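Local structure of uncharacterized HTH-type transcriptional regulator SAR2349 (Staphylococcus aureus, 4EM2) at residues K75-T80 against L122-K127. The protein probably binds DNA as a transcription factor of the MarR family and binds salicylate. Numbering follows the deposited sequence.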
loop_
_atom_site.group_PDB
_atom_site.type_symbol
_atom_site.label_atom_id
_atom_site.label_comp_id
_atom_site.label_asym_id
_atom_site.label_seq_id
_atom_site.Cartn_x
_atom_site.Cartn_y
_atom_site.Cartn_z
ATOM N N LYS A 75 6.010 3.823 -7.438
ATOM C CA LYS A 75 6.265 2.763 -8.399
ATOM C C LYS A 75 5.806 3.006 -9.818
ATOM O O LYS A 75 6.263 2.345 -10.702
ATOM C CB LYS A 75 5.669 1.455 -7.889
ATOM C CG LYS A 75 6.235 1.097 -6.462
ATOM C CD LYS A 75 5.546 -0.134 -5.812
ATOM C CE LYS A 75 6.312 -0.648 -4.559
ATOM N NZ LYS A 75 7.655 -1.294 -4.866
ATOM N N HIS A 76 4.949 3.986 -10.050
ATOM C CA HIS A 76 4.425 4.167 -11.394
ATOM C C HIS A 76 4.598 5.556 -11.979
ATOM O O HIS A 76 4.183 5.804 -13.140
ATOM C CB HIS A 76 2.923 3.819 -11.411
ATOM C CG HIS A 76 2.642 2.402 -11.020
ATOM N ND1 HIS A 76 2.347 2.029 -9.718
ATOM C CD2 HIS A 76 2.676 1.259 -11.745
ATOM C CE1 HIS A 76 2.218 0.717 -9.665
ATOM N NE2 HIS A 76 2.414 0.226 -10.880
ATOM N N GLN A 77 5.184 6.457 -11.196
ATOM C CA GLN A 77 5.313 7.832 -11.660
ATOM C C GLN A 77 6.135 7.987 -12.967
ATOM O O GLN A 77 7.063 7.265 -13.212
ATOM C CB GLN A 77 5.901 8.714 -10.552
ATOM C CG GLN A 77 7.230 8.210 -9.974
ATOM C CD GLN A 77 7.880 9.274 -9.115
ATOM O OE1 GLN A 77 7.231 9.878 -8.266
ATOM N NE2 GLN A 77 9.154 9.543 -9.366
ATOM N N PRO A 78 5.814 8.984 -13.769
ATOM C CA PRO A 78 4.750 9.965 -13.548
ATOM C C PRO A 78 3.404 9.278 -13.737
ATOM O O PRO A 78 3.242 8.498 -14.686
ATOM C CB PRO A 78 5.038 11.020 -14.623
ATOM C CG PRO A 78 6.531 10.859 -14.894
ATOM C CD PRO A 78 6.660 9.369 -14.920
ATOM N N THR A 79 2.446 9.497 -12.839
ATOM C CA THR A 79 1.144 8.851 -13.006
ATOM C C THR A 79 0.027 9.860 -12.767
ATOM O O THR A 79 0.302 11.060 -12.531
ATOM C CB THR A 79 0.995 7.593 -12.118
ATOM O OG1 THR A 79 -0.182 6.859 -12.510
ATOM C CG2 THR A 79 0.891 7.986 -10.627
ATOM N N THR A 80 -1.227 9.417 -12.892
ATOM C CA THR A 80 -2.365 10.347 -12.749
ATOM C C THR A 80 -3.430 9.818 -11.773
ATOM O O THR A 80 -3.463 8.642 -11.507
ATOM C CB THR A 80 -3.082 10.509 -14.117
ATOM O OG1 THR A 80 -3.674 9.242 -14.459
ATOM C CG2 THR A 80 -2.050 10.903 -15.241
ATOM N N LEU A 122 1.587 13.176 -11.686
ATOM C CA LEU A 122 1.967 13.209 -10.279
ATOM C C LEU A 122 3.272 12.480 -10.034
ATOM O O LEU A 122 3.469 11.364 -10.532
ATOM C CB LEU A 122 0.880 12.515 -9.434
ATOM C CG LEU A 122 -0.546 12.979 -9.751
ATOM C CD1 LEU A 122 -1.604 11.936 -9.237
ATOM C CD2 LEU A 122 -0.763 14.310 -9.133
ATOM N N THR A 123 4.147 13.095 -9.245
ATOM C CA THR A 123 5.407 12.458 -8.912
ATOM C C THR A 123 5.760 12.794 -7.474
ATOM O O THR A 123 5.252 13.773 -6.931
ATOM C CB THR A 123 6.572 12.997 -9.784
ATOM O OG1 THR A 123 6.548 14.420 -9.715
ATOM C CG2 THR A 123 6.455 12.498 -11.221
ATOM N N LEU A 124 6.656 12.009 -6.875
ATOM C CA LEU A 124 7.043 12.281 -5.488
ATOM C C LEU A 124 7.948 13.461 -5.432
ATOM O O LEU A 124 8.749 13.670 -6.340
ATOM C CB LEU A 124 7.843 11.130 -4.863
ATOM C CG LEU A 124 7.242 9.707 -4.680
ATOM C CD1 LEU A 124 7.831 9.059 -3.442
ATOM C CD2 LEU A 124 5.765 9.732 -4.605
ATOM N N THR A 125 7.829 14.232 -4.360
ATOM C CA THR A 125 8.782 15.349 -4.121
ATOM C C THR A 125 9.991 14.714 -3.415
ATOM O O THR A 125 9.938 13.548 -3.001
ATOM C CB THR A 125 8.256 16.310 -3.103
ATOM O OG1 THR A 125 8.052 15.551 -1.889
ATOM C CG2 THR A 125 6.945 16.958 -3.596
ATOM N N PRO A 126 11.096 15.474 -3.235
ATOM C CA PRO A 126 12.273 14.879 -2.547
ATOM C C PRO A 126 11.926 14.373 -1.118
ATOM O O PRO A 126 12.471 13.354 -0.626
ATOM C CB PRO A 126 13.287 16.028 -2.506
ATOM C CG PRO A 126 12.995 16.781 -3.875
ATOM C CD PRO A 126 11.433 16.747 -3.921
ATOM N N LYS A 127 11.071 15.127 -0.438
ATOM C CA LYS A 127 10.610 14.743 0.904
ATOM C C LYS A 127 9.854 13.419 0.772
ATOM O O LYS A 127 10.055 12.475 1.556
ATOM C CB LYS A 127 9.664 15.819 1.415
ATOM C CG LYS A 127 9.210 15.620 2.863
ATOM C CD LYS A 127 8.227 16.739 3.278
ATOM C CE LYS A 127 7.559 16.413 4.590
ATOM N NZ LYS A 127 6.375 17.310 4.855
HETATM O O HOH W 1 10.293 12.205 -8.332
#
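Thr-123 CB covers one face of the Gln-77 carboxamide, while OE1 and NE2 make their bonds at the edge of this flat group, which acts as a stand-in for a peptide group beside strand 122-124. OE1 accepts the N-H of Leu-124 at 2.6 Å, with the donor in the carbonyl plane and the N-H...O angle at 162°. At the other end of the amide, NE2 donates to a water that in turn donates to Leu-124 O, 2.9 Å away, so one side chain serves both backbone polar atoms of Leu-124, the N-H directly and the carbonyl through the water. CG lies between the backbone N and carbonyl carbon (chi1 54°), and the chain extends from there, crossing the Thr-123 side chain at about a right angle, with Thr-123 CB above the amide face, 4.0 Å from CD. The methyl CG2 of Thr-123 rests against the ring of Pro-78, 4.0 Å from its CB, the two side chains pointing the same way.

Beyond the cis peptide before Pro-78, main chain takes over from side chain. Thr-79 N donates to Leu-122 O (3.1 Å), and Leu-122 N returns a bond to Thr-79 O (2.6 Å), forming a single antiparallel bridge. Leu-122 CD1 passes 3.8 Å from Thr-80 C; the same side chain touches Val-110 and a bound salicylate. Thr-79 OG1 turns instead to Glu-83 and Arg-87, while Thr-80, at the N-cap of helix 81-88, accepts from Glu-83 N through OG1.

Strand 122-124 pairs with strand 108-110 in the antiparallel hairpin, or wing, and the bridge holds the link between helices 64-76 and 81-88 against its outer edge, as in the winged helix-turn-helix domain of MarR proteins.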